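Local coordinates for protein kinase domain-containing protein (Chaetomium thermophilum, PDB 6Z3U), which probably phosphorylates serine and threonine residues as the CDK7-type kinase of the CAK complex, using ATP and acting on cyclin-dependent kinases and the RNA polymerase II tail, at residues I312-P321 with T363-R371. Sequence-based numbering, arbitrary orientation.
Sequences IGTPTEENWP and TLQLDPKKR
Trp320 and Asp367 both carry CG anti to the backbone N (chi1 -170° and -169°), and this lays the indole along the start of the Leu366-Asp367-Pro368 turn in the C-terminal lobe of the kinase fold. Here the loop that follows helix 301-311 packs on the loop between helices 353-363 and 374-378, the latter holding the LDPxxR sequence familiar from protein kinases. Asp367 CA sits over the indole, 3.9 Å from the centroid of the five-membered ring, a CH-pi contact, and the carboxylate plane is tilted 19° from that of the ring. Leu366 O lies over the same face, set toward the rim, while Pro368 CD approaches CZ2 of Trp320 obliquely at 3.3 Å. With an alanine here instead of Trp320, the turn is likely to lose its cover and Thr38 O, on the chain of the RING-type domain-containing protein, its indole N-H donor. Farther along, Leu366 reaches into the other loop: CD2 meets Ile312 CG2 at 3.6 Å, while CD1 lies against Gly313 O and the ring of Pro315. Gly313, just past the helix, has backbone angles at which any side chain would run into the carbonyl O of Ile312. Asn319 steadies its own loop, giving ND2 to Thr314 O and taking Thr316 N on OD1 at 2.9 Å. No hydrogen bond crosses between the two loops; they are held by van der Waals packing and by what lies on the indole. The second loop is tied internally by Arg371, which also pairs with Glu265: NE and NH2 approach Gln365 O side-on, in its carbonyl plane, and NH2 meets Leu366 O from above that carbonyl's plane at 2.8 Å.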
ATOM      1  N   ILE B 312      -9.593 -27.207  18.780  1.00 29.18           N
ATOM      2  CA  ILE B 312      -8.905 -26.171  19.542  1.00 35.02           C
ATOM      3  C   ILE B 312      -9.636 -25.864  20.843  1.00 33.19           C
ATOM      4  O   ILE B 312      -9.022 -25.805  21.909  1.00 37.07           O
ATOM      5  CB  ILE B 312      -8.720 -24.890  18.699  1.00 36.87           C
ATOM      6  CG1 ILE B 312      -7.696 -25.119  17.586  1.00 31.39           C
ATOM      7  CG2 ILE B 312      -8.276 -23.732  19.579  1.00 47.49           C
ATOM      8  CD1 ILE B 312      -8.305 -25.581  16.291  1.00 37.99           C
ATOM      9  N   GLY B 313     -10.940 -25.673  20.776  1.00 33.98           N
ATOM     10  CA  GLY B 313     -11.745 -25.373  21.944  1.00 41.05           C
ATOM     11  C   GLY B 313     -12.883 -24.435  21.587  1.00 44.38           C
ATOM     12  O   GLY B 313     -12.820 -23.646  20.649  1.00 33.98           O
ATOM     13  N   THR B 314     -13.960 -24.530  22.356  1.00 48.11           N
ATOM     14  CA  THR B 314     -15.122 -23.681  22.127  1.00 46.14           C
ATOM     15  C   THR B 314     -14.845 -22.283  22.670  1.00 47.86           C
ATOM     16  O   THR B 314     -14.601 -22.136  23.872  1.00 36.90           O
ATOM     17  CB  THR B 314     -16.359 -24.268  22.802  1.00 43.51           C
ATOM     18  OG1 THR B 314     -16.715 -25.508  22.176  1.00 37.98           O
ATOM     19  CG2 THR B 314     -17.532 -23.303  22.699  1.00 49.97           C
ATOM     20  N   PRO B 315     -14.846 -21.243  21.833  1.00 52.08           N
ATOM     21  CA  PRO B 315     -14.701 -19.878  22.362  1.00 54.76           C
ATOM     22  C   PRO B 315     -15.921 -19.487  23.184  1.00 56.31           C
ATOM     23  O   PRO B 315     -17.061 -19.710  22.771  1.00 57.26           O
ATOM     24  CB  PRO B 315     -14.558 -19.013  21.104  1.00 53.25           C
ATOM     25  CG  PRO B 315     -15.182 -19.816  20.015  1.00 53.90           C
ATOM     26  CD  PRO B 315     -14.920 -21.255  20.360  1.00 49.50           C
ATOM     27  N   THR B 316     -15.672 -18.901  24.354  1.00 51.70           N
ATOM     28  CA  THR B 316     -16.733 -18.497  25.263  1.00 40.60           C
ATOM     29  C   THR B 316     -16.408 -17.127  25.840  1.00 57.24           C
ATOM     30  O   THR B 316     -15.293 -16.617  25.700  1.00 60.16           O
ATOM     31  CB  THR B 316     -16.917 -19.505  26.400  1.00 41.79           C
ATOM     32  OG1 THR B 316     -15.774 -19.461  27.263  1.00 44.36           O
ATOM     33  CG2 THR B 316     -17.082 -20.908  25.843  1.00 41.12           C
ATOM     34  N   GLU B 317     -17.405 -16.532  26.501  1.00 53.40           N
ATOM     35  CA  GLU B 317     -17.194 -15.264  27.189  1.00 50.52           C
ATOM     36  C   GLU B 317     -16.133 -15.367  28.278  1.00 57.74           C
ATOM     37  O   GLU B 317     -15.582 -14.341  28.690  1.00 61.34           O
ATOM     38  CB  GLU B 317     -18.506 -14.776  27.802  1.00 52.78           C
ATOM     39  CG  GLU B 317     -19.519 -14.283  26.788  1.00 49.45           C
ATOM     40  CD  GLU B 317     -19.121 -12.957  26.171  1.00 62.96           C
ATOM     41  OE1 GLU B 317     -19.158 -12.842  24.926  1.00 59.79           O
ATOM     42  OE2 GLU B 317     -18.760 -12.035  26.931  1.00 64.65           O
ATOM     43  N   GLU B 318     -15.844 -16.577  28.762  1.00 61.02           N
ATOM     44  CA  GLU B 318     -14.846 -16.747  29.812  1.00 64.20           C
ATOM     45  C   GLU B 318     -13.432 -16.601  29.262  1.00 61.70           C
ATOM     46  O   GLU B 318     -12.610 -15.867  29.824  1.00 61.64           O
ATOM     47  CB  GLU B 318     -15.019 -18.115  30.479  1.00 71.65           C
ATOM     48  CG  GLU B 318     -16.218 -18.210  31.413  1.00 82.89           C
ATOM     49  CD  GLU B 318     -17.537 -17.936  30.711  1.00 84.13           C
ATOM     50  OE1 GLU B 318     -18.335 -17.130  31.238  1.00 92.14           O
ATOM     51  OE2 GLU B 318     -17.768 -18.514  29.627  1.00 75.12           O
ATOM     52  N   ASN B 319     -13.133 -17.290  28.162  1.00 44.58           N
ATOM     53  CA  ASN B 319     -11.809 -17.246  27.560  1.00 39.59           C
ATOM     54  C   ASN B 319     -11.659 -16.134  26.532  1.00 38.64           C
ATOM     55  O   ASN B 319     -10.538 -15.872  26.088  1.00 39.51           O
ATOM     56  CB  ASN B 319     -11.491 -18.593  26.899  1.00 43.61           C
ATOM     57  CG  ASN B 319     -12.504 -18.978  25.832  1.00 43.59           C
ATOM     58  OD1 ASN B 319     -13.016 -18.128  25.106  1.00 37.73           O
ATOM     59  ND2 ASN B 319     -12.796 -20.269  25.736  1.00 37.67           N
ATOM     60  N   TRP B 320     -12.749 -15.468  26.160  1.00 45.71           N
ATOM     61  CA  TRP B 320     -12.733 -14.476  25.083  1.00 46.85           C
ATOM     62  C   TRP B 320     -13.873 -13.495  25.314  1.00 48.61           C
ATOM     63  O   TRP B 320     -14.922 -13.565  24.664  1.00 46.74           O
ATOM     64  CB  TRP B 320     -12.863 -15.155  23.720  1.00 45.85           C
ATOM     65  CG  TRP B 320     -12.634 -14.263  22.537  1.00 46.12           C
ATOM     66  CD1 TRP B 320     -12.480 -12.905  22.537  1.00 46.24           C
ATOM     67  CD2 TRP B 320     -12.541 -14.676  21.169  1.00 44.03           C
ATOM     68  NE1 TRP B 320     -12.295 -12.451  21.253  1.00 41.48           N
ATOM     69  CE2 TRP B 320     -12.329 -13.519  20.395  1.00 41.57           C
ATOM     70  CE3 TRP B 320     -12.617 -15.915  20.524  1.00 36.31           C
ATOM     71  CZ2 TRP B 320     -12.188 -13.563  19.011  1.00 37.67           C
ATOM     72  CZ3 TRP B 320     -12.476 -15.957  19.152  1.00 32.20           C
ATOM     73  CH2 TRP B 320     -12.263 -14.790  18.410  1.00 36.95           C
ATOM     74  N   PRO B 321     -13.699 -12.564  26.252  1.00 52.47           N
ATOM     75  CA  PRO B 321     -14.790 -11.635  26.575  1.00 47.88           C
ATOM     76  C   PRO B 321     -15.290 -10.898  25.343  1.00 43.89           C
ATOM     77  O   PRO B 321     -14.510 -10.393  24.533  1.00 41.28           O
ATOM     78  CB  PRO B 321     -14.146 -10.678  27.585  1.00 43.74           C
ATOM     79  CG  PRO B 321     -13.046 -11.466  28.202  1.00 46.94           C
ATOM     80  CD  PRO B 321     -12.520 -12.352  27.110  1.00 53.11           C
ATOM     81  N   THR B 363       0.194 -19.811  18.611  1.00 27.55           N
ATOM     82  CA  THR B 363      -0.351 -19.232  17.390  1.00 25.02           C
ATOM     83  C   THR B 363      -1.832 -19.532  17.208  1.00 25.15           C
ATOM     84  O   THR B 363      -2.495 -18.850  16.422  1.00 28.66           O
ATOM     85  CB  THR B 363       0.399 -19.746  16.160  1.00 24.00           C
ATOM     86  OG1 THR B 363       0.200 -21.161  16.035  1.00 23.77           O
ATOM     87  CG2 THR B 363       1.885 -19.451  16.266  1.00 27.47           C
ATOM     88  N   LEU B 364      -2.365 -20.525  17.916  1.00 30.51           N
ATOM     89  CA  LEU B 364      -3.757 -20.934  17.780  1.00 29.68           C
ATOM     90  C   LEU B 364      -4.558 -20.602  19.035  1.00 27.14           C
ATOM     91  O   LEU B 364      -5.397 -21.385  19.484  1.00 27.72           O
ATOM     92  CB  LEU B 364      -3.849 -22.424  17.466  1.00 30.02           C
ATOM     93  CG  LEU B 364      -3.068 -22.874  16.229  1.00 24.81           C
ATOM     94  CD1 LEU B 364      -3.316 -24.352  15.942  1.00 27.26           C
ATOM     95  CD2 LEU B 364      -3.420 -22.022  15.018  1.00 23.89           C
ATOM     96  N   GLN B 365      -4.298 -19.436  19.618  1.00 29.60           N
ATOM     97  CA  GLN B 365      -5.121 -18.933  20.707  1.00 31.21           C
ATOM     98  C   GLN B 365      -6.410 -18.354  20.141  1.00 29.09           C
ATOM     99  O   GLN B 365      -6.384 -17.581  19.179  1.00 35.76           O
ATOM    100  CB  GLN B 365      -4.369 -17.873  21.509  1.00 35.41           C
ATOM    101  CG  GLN B 365      -3.153 -18.408  22.245  1.00 33.96           C
ATOM    102  CD  GLN B 365      -3.522 -19.454  23.274  1.00 30.57           C
ATOM    103  OE1 GLN B 365      -4.161 -19.153  24.283  1.00 37.38           O
ATOM    104  NE2 GLN B 365      -3.131 -20.695  23.019  1.00 39.69           N
ATOM    105  N   LEU B 366      -7.537 -18.723  20.749  1.00 34.91           N
ATOM    106  CA  LEU B 366      -8.830 -18.278  20.240  1.00 34.59           C
ATOM    107  C   LEU B 366      -8.943 -16.761  20.284  1.00 37.56           C
ATOM    108  O   LEU B 366      -9.242 -16.117  19.271  1.00 40.48           O
ATOM    109  CB  LEU B 366      -9.951 -18.934  21.044  1.00 36.19           C
ATOM    110  CG  LEU B 366      -9.991 -20.459  20.940  1.00 31.25           C
ATOM    111  CD1 LEU B 366     -10.897 -21.046  22.004  1.00 37.03           C
ATOM    112  CD2 LEU B 366     -10.447 -20.883  19.554  1.00 30.33           C
ATOM    113  N   ASP B 367      -8.701 -16.170  21.445  1.00 36.13           N
ATOM    114  CA  ASP B 367      -8.767 -14.720  21.573  1.00 35.55           C
ATOM    115  C   ASP B 367      -7.541 -14.107  20.908  1.00 31.55           C
ATOM    116  O   ASP B 367      -6.416 -14.357  21.359  1.00 31.16           O
ATOM    117  CB  ASP B 367      -8.838 -14.331  23.044  1.00 36.02           C
ATOM    118  CG  ASP B 367      -9.172 -12.871  23.244  1.00 40.04           C
ATOM    119  OD1 ASP B 367      -9.086 -12.095  22.270  1.00 42.62           O
ATOM    120  OD2 ASP B 367      -9.533 -12.500  24.380  1.00 50.61           O
ATOM    121  N   PRO B 368      -7.696 -13.311  19.845  1.00 37.08           N
ATOM    122  CA  PRO B 368      -6.507 -12.770  19.163  1.00 32.31           C
ATOM    123  C   PRO B 368      -5.640 -11.901  20.051  1.00 30.58           C
ATOM    124  O   PRO B 368      -4.460 -11.703  19.734  1.00 29.96           O
ATOM    125  CB  PRO B 368      -7.099 -11.967  17.995  1.00 30.57           C
ATOM    126  CG  PRO B 368      -8.500 -11.676  18.393  1.00 35.50           C
ATOM    127  CD  PRO B 368      -8.949 -12.834  19.232  1.00 33.88           C
ATOM    128  N   LYS B 369      -6.185 -11.371  21.147  1.00 33.92           N
ATOM    129  CA  LYS B 369      -5.392 -10.529  22.035  1.00 32.83           C
ATOM    130  C   LYS B 369      -4.292 -11.322  22.732  1.00 35.14           C
ATOM    131  O   LYS B 369      -3.198 -10.792  22.957  1.00 32.84           O
ATOM    132  CB  LYS B 369      -6.306  -9.860  23.059  1.00 34.50           C
ATOM    133  CG  LYS B 369      -7.324  -8.910  22.440  1.00 34.81           C
ATOM    134  CD  LYS B 369      -8.290  -8.359  23.475  1.00 36.59           C
ATOM    135  CE  LYS B 369      -9.340  -9.389  23.874  1.00 48.54           C
ATOM    136  NZ  LYS B 369     -10.191  -8.933  25.018  1.00 43.02           N
ATOM    137  N   LYS B 370      -4.552 -12.585  23.071  1.00 44.62           N
ATOM    138  CA  LYS B 370      -3.555 -13.448  23.695  1.00 42.05           C
ATOM    139  C   LYS B 370      -2.814 -14.313  22.686  1.00 38.14           C
ATOM    140  O   LYS B 370      -2.005 -15.156  23.087  1.00 40.83           O
ATOM    141  CB  LYS B 370      -4.215 -14.337  24.761  1.00 45.32           C
ATOM    142  CG  LYS B 370      -5.268 -15.309  24.235  1.00 52.55           C
ATOM    143  CD  LYS B 370      -6.137 -15.866  25.370  1.00 47.72           C
ATOM    144  CE  LYS B 370      -7.159 -16.893  24.864  1.00 52.35           C
ATOM    145  NZ  LYS B 370      -6.565 -18.237  24.564  1.00 48.61           N
ATOM    146  N   ARG B 371      -3.068 -14.134  21.395  1.00 40.20           N
ATOM    147  CA  ARG B 371      -2.319 -14.832  20.364  1.00 29.02           C
ATOM    148  C   ARG B 371      -0.934 -14.212  20.217  1.00 28.50           C
ATOM    149  O   ARG B 371      -0.777 -12.991  20.271  1.00 42.89           O
ATOM    150  CB  ARG B 371      -3.067 -14.762  19.035  1.00 32.69           C
ATOM    151  CG  ARG B 371      -2.904 -15.973  18.134  1.00 28.36           C
ATOM    152  CD  ARG B 371      -3.854 -15.882  16.947  1.00 26.27           C
ATOM    153  NE  ARG B 371      -5.250 -16.000  17.364  1.00 27.01           N
ATOM    154  CZ  ARG B 371      -6.292 -15.575  16.651  1.00 31.88           C
ATOM    155  NH1 ARG B 371      -6.110 -14.985  15.475  1.00 31.86           N
ATOM    156  NH2 ARG B 371      -7.522 -15.732  17.123  1.00 27.87           N
TER